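Local coordinates for trehalose-6-phosphate phosphatase related protein (Thermoplasma acidophilum, PDB 1U02), which removes the phosphate from trehalose 6-phosphate with the help of magnesium, releasing free trehalose as the last step of trehalose synthesis, at residues Tyr117-Met122 with Pro128-Arg133; Val143-Tyr146 with Ile151-Leu154. All coordinates share one frame; numbering follows the deposited sequence.

Contact 1. Residues Tyr117-Met122 with Pro128-Arg133; sequences YHLGLM and PKLRSR
Leu119 and Met122 meet Leu130 directly, while the imidazole of His118 takes an N-H at its edge. The side chain of His118 leaves the backbone away from the helix, and its ring packs against Met150 and Ile151. ND1 accepts the N-H of Gly120 at 2.9 Å, with the donor exactly in the ring plane. That bond ties the end of strand 114-118 to the start of a type I turn, closed by Met122 N on Leu119 O at 3.1 Å. Lys127 NZ also donates to this carbonyl oxygen.

Across the contact, one methyl does the work. Leu130 holds its CG anti to the backbone N (chi1 175°), which carries the branch toward the turn, and chi2 near 63° presents CD2. The two leucines reach toward each other tip to tip, Leu130 CD2 coming against the fork of Leu119, 3.8 Å from its CG and 4.0 Å from both its CD1 and CD2. Met122, a selenomethionine, comes at a slant and sets its SE 3.5 Å from the same CD2. A bend at chi3 (124°) keeps its CE near that methyl as well. Phe103 and Leu106 also pack on Leu130, while Tyr117 packs on Ile134 one helical turn further along. A strand thus runs through a tight turn and a short connection into helix 127-141, which folds back over one face of the antiparallel sheet, an alpha/beta layering consistent with the cap domain of HAD-type phosphatases.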
ATOM      1  N   TYR A 117     -12.721  -4.947   2.880  1.00 11.78           N
ATOM      2  CA  TYR A 117     -14.069  -5.107   2.360  1.00 12.93           C
ATOM      3  C   TYR A 117     -14.212  -4.134   1.193  1.00 13.13           C
ATOM      4  O   TYR A 117     -14.072  -2.919   1.370  1.00 13.49           O
ATOM      5  CB  TYR A 117     -15.095  -4.792   3.458  1.00 12.66           C
ATOM      6  CG  TYR A 117     -14.954  -5.681   4.677  1.00 13.01           C
ATOM      7  CD1 TYR A 117     -15.670  -6.875   4.788  1.00 13.66           C
ATOM      8  CD2 TYR A 117     -14.059  -5.358   5.691  1.00 13.50           C
ATOM      9  CE1 TYR A 117     -15.493  -7.728   5.883  1.00 13.22           C
ATOM     10  CE2 TYR A 117     -13.870  -6.196   6.787  1.00 12.75           C
ATOM     11  CZ  TYR A 117     -14.586  -7.378   6.879  1.00 13.59           C
ATOM     12  OH  TYR A 117     -14.387  -8.199   7.964  1.00 12.93           O
ATOM     13  N   HIS A 118     -14.457  -4.669  -0.002  1.00 14.33           N
ATOM     14  CA  HIS A 118     -14.604  -3.833  -1.189  1.00 14.79           C
ATOM     15  C   HIS A 118     -16.086  -3.703  -1.508  1.00 15.52           C
ATOM     16  O   HIS A 118     -16.768  -4.696  -1.775  1.00 13.35           O
ATOM     17  CB  HIS A 118     -13.867  -4.452  -2.383  1.00 15.92           C
ATOM     18  CG  HIS A 118     -13.533  -3.469  -3.467  1.00 15.44           C
ATOM     19  ND1 HIS A 118     -14.474  -2.637  -4.039  1.00 15.55           N
ATOM     20  CD2 HIS A 118     -12.357  -3.174  -4.070  1.00 15.13           C
ATOM     21  CE1 HIS A 118     -13.890  -1.870  -4.944  1.00 17.17           C
ATOM     22  NE2 HIS A 118     -12.604  -2.175  -4.981  1.00 16.66           N
ATOM     23  N   LEU A 119     -16.585  -2.473  -1.477  1.00 14.41           N
ATOM     24  CA  LEU A 119     -17.998  -2.228  -1.744  1.00 16.22           C
ATOM     25  C   LEU A 119     -18.283  -1.811  -3.180  1.00 16.25           C
ATOM     26  O   LEU A 119     -19.404  -1.445  -3.505  1.00 17.30           O
ATOM     27  CB  LEU A 119     -18.533  -1.150  -0.786  1.00 15.75           C
ATOM     28  CG  LEU A 119     -18.725  -1.552   0.685  1.00 18.80           C
ATOM     29  CD1 LEU A 119     -17.390  -1.924   1.305  1.00 19.76           C
ATOM     30  CD2 LEU A 119     -19.369  -0.398   1.455  1.00 19.95           C
ATOM     31  N   GLY A 120     -17.273  -1.880  -4.037  1.00 17.94           N
ATOM     32  CA  GLY A 120     -17.437  -1.474  -5.421  1.00 19.24           C
ATOM     33  C   GLY A 120     -18.592  -2.066  -6.215  1.00 18.68           C
ATOM     34  O   GLY A 120     -19.279  -1.345  -6.937  1.00 19.56           O
ATOM     35  N   LEU A 121     -18.821  -3.365  -6.087  1.00 18.11           N
ATOM     36  CA  LEU A 121     -19.888  -4.016  -6.848  1.00 18.08           C
ATOM     37  C   LEU A 121     -21.190  -4.117  -6.079  1.00 18.97           C
ATOM     38  O   LEU A 121     -22.191  -4.613  -6.591  1.00 18.20           O
ATOM     39  CB  LEU A 121     -19.444  -5.420  -7.255  1.00 17.14           C
ATOM     40  CG  LEU A 121     -18.118  -5.527  -8.012  1.00 17.77           C
ATOM     41  CD1 LEU A 121     -17.780  -6.998  -8.223  1.00 18.29           C
ATOM     42  CD2 LEU A 121     -18.221  -4.796  -9.338  1.00 21.14           C
HETATM   43  N   MSE A 122     -21.166  -3.629  -4.849  1.00 19.96           N
HETATM   44  CA  MSE A 122     -22.314  -3.688  -3.958  1.00 21.91           C
HETATM   45  C   MSE A 122     -23.383  -2.622  -4.211  1.00 22.38           C
HETATM   46  O   MSE A 122     -23.082  -1.518  -4.674  1.00 22.01           O
HETATM   47  CB  MSE A 122     -21.805  -3.556  -2.531  1.00 24.45           C
HETATM   48  CG  MSE A 122     -22.636  -4.219  -1.488  1.00 28.12           C
HETATM   49 SE   MSE A 122     -21.930  -3.672   0.211  1.00 31.23          SE
HETATM   50  CE  MSE A 122     -23.561  -2.936   0.951  1.00 33.36           C
ATOM     51  N   PRO A 128     -24.641   1.687   4.494  1.00 21.82           N
ATOM     52  CA  PRO A 128     -24.552   2.211   5.862  1.00 21.59           C
ATOM     53  C   PRO A 128     -24.633   1.065   6.879  1.00 20.51           C
ATOM     54  O   PRO A 128     -23.936   1.068   7.898  1.00 19.04           O
ATOM     55  CB  PRO A 128     -25.749   3.155   5.947  1.00 22.15           C
ATOM     56  CG  PRO A 128     -25.832   3.695   4.539  1.00 22.34           C
ATOM     57  CD  PRO A 128     -25.637   2.436   3.706  1.00 22.01           C
ATOM     58  N   LYS A 129     -25.480   0.082   6.585  1.00 18.66           N
ATOM     59  CA  LYS A 129     -25.654  -1.075   7.456  1.00 19.10           C
ATOM     60  C   LYS A 129     -24.360  -1.881   7.541  1.00 18.20           C
ATOM     61  O   LYS A 129     -23.932  -2.275   8.625  1.00 16.59           O
ATOM     62  CB  LYS A 129     -26.784  -1.963   6.925  1.00 21.06           C
ATOM     63  CG  LYS A 129     -26.999  -3.233   7.722  1.00 24.75           C
ATOM     64  CD  LYS A 129     -28.041  -4.123   7.058  1.00 29.02           C
ATOM     65  CE  LYS A 129     -28.310  -5.371   7.884  1.00 32.57           C
ATOM     66  NZ  LYS A 129     -28.874  -5.047   9.230  1.00 34.87           N
ATOM     67  N   LEU A 130     -23.741  -2.128   6.389  1.00 17.41           N
ATOM     68  CA  LEU A 130     -22.496  -2.884   6.353  1.00 16.97           C
ATOM     69  C   LEU A 130     -21.415  -2.139   7.119  1.00 16.84           C
ATOM     70  O   LEU A 130     -20.666  -2.731   7.890  1.00 16.57           O
ATOM     71  CB  LEU A 130     -22.031  -3.096   4.910  1.00 17.55           C
ATOM     72  CG  LEU A 130     -20.666  -3.779   4.769  1.00 15.93           C
ATOM     73  CD1 LEU A 130     -20.716  -5.191   5.347  1.00 16.12           C
ATOM     74  CD2 LEU A 130     -20.272  -3.817   3.303  1.00 20.26           C
ATOM     75  N   ARG A 131     -21.336  -0.833   6.900  1.00 16.97           N
ATOM     76  CA  ARG A 131     -20.341  -0.021   7.575  1.00 17.99           C
ATOM     77  C   ARG A 131     -20.442  -0.171   9.088  1.00 17.37           C
ATOM     78  O   ARG A 131     -19.427  -0.337   9.767  1.00 16.22           O
ATOM     79  CB  ARG A 131     -20.500   1.452   7.181  1.00 20.59           C
ATOM     80  CG  ARG A 131     -19.505   2.385   7.854  1.00 26.63           C
ATOM     81  CD  ARG A 131     -19.705   3.833   7.416  1.00 31.84           C
ATOM     82  NE  ARG A 131     -18.810   4.748   8.130  1.00 36.74           N
ATOM     83  CZ  ARG A 131     -18.764   6.064   7.937  1.00 38.34           C
ATOM     84  NH1 ARG A 131     -19.564   6.639   7.048  1.00 39.62           N
ATOM     85  NH2 ARG A 131     -17.916   6.808   8.635  1.00 39.47           N
ATOM     86  N   SER A 132     -21.665  -0.126   9.616  1.00 17.35           N
ATOM     87  CA  SER A 132     -21.869  -0.251  11.056  1.00 18.87           C
ATOM     88  C   SER A 132     -21.463  -1.639  11.549  1.00 17.58           C
ATOM     89  O   SER A 132     -20.949  -1.775  12.659  1.00 17.42           O
ATOM     90  CB  SER A 132     -23.334   0.030  11.424  1.00 20.51           C
ATOM     91  OG  SER A 132     -24.200  -0.981  10.938  1.00 24.26           O
ATOM     92  N   ARG A 133     -21.690  -2.666  10.728  1.00 16.74           N
ATOM     93  CA  ARG A 133     -21.309  -4.030  11.108  1.00 17.02           C
ATOM     94  C   ARG A 133     -19.796  -4.133  11.210  1.00 16.64           C
ATOM     95  O   ARG A 133     -19.266  -4.738  12.139  1.00 16.04           O
ATOM     96  CB  ARG A 133     -21.780  -5.061  10.076  1.00 19.63           C
ATOM     97  CG  ARG A 133     -23.260  -5.386  10.082  1.00 22.85           C
ATOM     98  CD  ARG A 133     -23.493  -6.639   9.237  1.00 27.86           C
ATOM     99  NE  ARG A 133     -24.900  -6.998   9.104  1.00 29.17           N
ATOM    100  CZ  ARG A 133     -25.337  -8.071   8.451  1.00 31.16           C
ATOM    101  NH1 ARG A 133     -24.473  -8.897   7.871  1.00 30.78           N
ATOM    102  NH2 ARG A 133     -26.638  -8.320   8.377  1.00 29.91           N
TER

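Contact 2. Residues Val143-Tyr146 with Ile151-Leu154; sequences VETY and IIEL
Strands 144-147 and 151-155 form an antiparallel beta hairpin, the first being the outermost strand of a four-stranded sheet and the second lying between it and strand 114-118. Tyr146 and Glu153 are a hydrogen-bonded pair: Tyr146 N reaches Glu153 O at 2.8 Å, and Glu153 N returns to Tyr146 O at 2.9 Å. Next along, Thr145 and Leu154 are a non-hydrogen-bonded pair, with Leu154 CA also 3.3 Å from Glu144 O.

On this second pair's face, Thr145 lies alongside two neighbours. Its chi1 of -54° puts OG1 beside the backbone N, 3.5 Å from Leu154 CD2, and leaves CG2 anti to that N, 3.8 Å from Ile152 CG2. Ala138 and Ile134 of helix 127-141 cover this side, and Val143, just before the strand, reaches Leu154 with CG2. Tyr146 and Glu153 project from the other face; the Tyr146 side chain is about 8 Å from the bound magnesium. Glu144 forms a salt bridge with Arg155. Backbone bonds therefore fix the register, while the Thr145-Leu154 face is mainly apolar and packs on helix 127-141 and, through Leu154 and Ile92, on helix 86-96; the other carries Tyr146 and Glu153, their side chains about 9 Å from those of the magnesium ligands Asp179 and Asp9, respectively.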
ATOM      1  N   VAL A 143      -9.459  -3.715  16.726  1.00 16.61           N
ATOM      2  CA  VAL A 143      -8.656  -3.358  15.569  1.00 16.08           C
ATOM      3  C   VAL A 143      -9.093  -1.994  15.065  1.00 16.54           C
ATOM      4  O   VAL A 143     -10.061  -1.414  15.563  1.00 16.44           O
ATOM      5  CB  VAL A 143      -8.754  -4.409  14.437  1.00 15.26           C
ATOM      6  CG1 VAL A 143      -7.999  -5.663  14.847  1.00 15.01           C
ATOM      7  CG2 VAL A 143     -10.205  -4.740  14.145  1.00 16.38           C
ATOM      8  N   GLU A 144      -8.373  -1.494  14.070  1.00 16.45           N
ATOM      9  CA  GLU A 144      -8.616  -0.176  13.509  1.00 17.80           C
ATOM     10  C   GLU A 144      -9.323  -0.226  12.158  1.00 18.27           C
ATOM     11  O   GLU A 144      -9.104  -1.146  11.363  1.00 16.72           O
ATOM     12  CB  GLU A 144      -7.262   0.528  13.400  1.00 20.74           C
ATOM     13  CG  GLU A 144      -7.227   1.851  12.667  1.00 24.97           C
ATOM     14  CD  GLU A 144      -5.820   2.429  12.666  1.00 27.76           C
ATOM     15  OE1 GLU A 144      -5.298   2.700  13.773  1.00 23.85           O
ATOM     16  OE2 GLU A 144      -5.237   2.595  11.570  1.00 28.56           O
ATOM     17  N   THR A 145     -10.172   0.766  11.902  1.00 17.39           N
ATOM     18  CA  THR A 145     -10.916   0.827  10.649  1.00 18.20           C
ATOM     19  C   THR A 145     -10.422   1.957   9.740  1.00 17.86           C
ATOM     20  O   THR A 145     -10.259   3.090  10.179  1.00 17.60           O
ATOM     21  CB  THR A 145     -12.433   1.035  10.912  1.00 20.33           C
ATOM     22  OG1 THR A 145     -12.913   0.027  11.813  1.00 19.76           O
ATOM     23  CG2 THR A 145     -13.217   0.936   9.619  1.00 18.52           C
ATOM     24  N   TYR A 146     -10.185   1.633   8.474  1.00 16.92           N
ATOM     25  CA  TYR A 146      -9.736   2.608   7.482  1.00 17.97           C
ATOM     26  C   TYR A 146     -10.813   2.725   6.406  1.00 18.71           C
ATOM     27  O   TYR A 146     -11.336   1.713   5.935  1.00 16.17           O
ATOM     28  CB  TYR A 146      -8.426   2.155   6.827  1.00 21.03           C
ATOM     29  CG  TYR A 146      -8.022   3.021   5.654  1.00 25.24           C
ATOM     30  CD1 TYR A 146      -7.459   4.282   5.852  1.00 26.17           C
ATOM     31  CD2 TYR A 146      -8.244   2.599   4.345  1.00 26.48           C
ATOM     32  CE1 TYR A 146      -7.125   5.102   4.774  1.00 29.03           C
ATOM     33  CE2 TYR A 146      -7.917   3.410   3.262  1.00 29.97           C
ATOM     34  CZ  TYR A 146      -7.358   4.660   3.484  1.00 30.47           C
ATOM     35  OH  TYR A 146      -7.034   5.468   2.421  1.00 33.70           O
ATOM     36  N   ILE A 151     -13.731   1.323  -0.400  1.00 19.31           N
ATOM     37  CA  ILE A 151     -13.037   0.403   0.490  1.00 19.30           C
ATOM     38  C   ILE A 151     -13.138   0.701   1.980  1.00 17.27           C
ATOM     39  O   ILE A 151     -13.106   1.854   2.397  1.00 16.81           O
ATOM     40  CB  ILE A 151     -11.523   0.380   0.161  1.00 22.84           C
ATOM     41  CG1 ILE A 151     -11.307  -0.161  -1.249  1.00 24.26           C
ATOM     42  CG2 ILE A 151     -10.770  -0.459   1.181  1.00 25.03           C
ATOM     43  CD1 ILE A 151     -11.778  -1.562  -1.407  1.00 23.53           C
ATOM     44  N   ILE A 152     -13.250  -0.362   2.769  1.00 14.90           N
ATOM     45  CA  ILE A 152     -13.267  -0.269   4.219  1.00 15.08           C
ATOM     46  C   ILE A 152     -12.354  -1.412   4.657  1.00 13.65           C
ATOM     47  O   ILE A 152     -12.605  -2.572   4.342  1.00 12.53           O
ATOM     48  CB  ILE A 152     -14.673  -0.471   4.823  1.00 15.84           C
ATOM     49  CG1 ILE A 152     -15.625   0.619   4.317  1.00 17.13           C
ATOM     50  CG2 ILE A 152     -14.585  -0.404   6.352  1.00 16.15           C
ATOM     51  CD1 ILE A 152     -17.027   0.518   4.888  1.00 19.31           C
ATOM     52  N   GLU A 153     -11.286  -1.083   5.370  1.00 12.41           N
ATOM     53  CA  GLU A 153     -10.347  -2.110   5.790  1.00 13.82           C
ATOM     54  C   GLU A 153     -10.101  -2.133   7.287  1.00 13.62           C
ATOM     55  O   GLU A 153      -9.972  -1.084   7.924  1.00 13.42           O
ATOM     56  CB  GLU A 153      -9.001  -1.916   5.069  1.00 13.63           C
ATOM     57  CG  GLU A 153      -7.983  -3.025   5.341  1.00 16.25           C
ATOM     58  CD  GLU A 153      -6.654  -2.829   4.613  1.00 19.73           C
ATOM     59  OE1 GLU A 153      -5.881  -1.924   4.990  1.00 21.75           O
ATOM     60  OE2 GLU A 153      -6.381  -3.585   3.659  1.00 17.86           O
ATOM     61  N   LEU A 154     -10.058  -3.341   7.840  1.00 13.05           N
ATOM     62  CA  LEU A 154      -9.764  -3.539   9.252  1.00 13.25           C
ATOM     63  C   LEU A 154      -8.279  -3.838   9.278  1.00 13.78           C
ATOM     64  O   LEU A 154      -7.803  -4.703   8.540  1.00 14.79           O
ATOM     65  CB  LEU A 154     -10.544  -4.724   9.816  1.00 12.65           C
ATOM     66  CG  LEU A 154     -12.053  -4.495   9.876  1.00 14.41           C
ATOM     67  CD1 LEU A 154     -12.734  -5.710  10.500  1.00 13.59           C
ATOM     68  CD2 LEU A 154     -12.336  -3.238  10.696  1.00 17.11           C
TER

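Overall arrangement
Both contacts belong to the same small alpha/beta unit, and their centres lie about 11 Å apart. Contact 1 is buried and wholly apolar across its segments, joining the strand end and turn to helix 127-141; contact 2 is partly buried and joins two strands through backbone hydrogen bonds. Strands 114-118 and 151-155 are neighbours in the sheet, and Tyr117 N, 2.8 Å from Ile152 O, probably makes a hydrogen bond between them. Helix 127-141 serves both, supplying Leu130 to contact 1 and covering Ile152 and Leu154 in contact 2. Contact 1 lies away from the annotated sites, whereas contact 2 lies nearer the magnesium site.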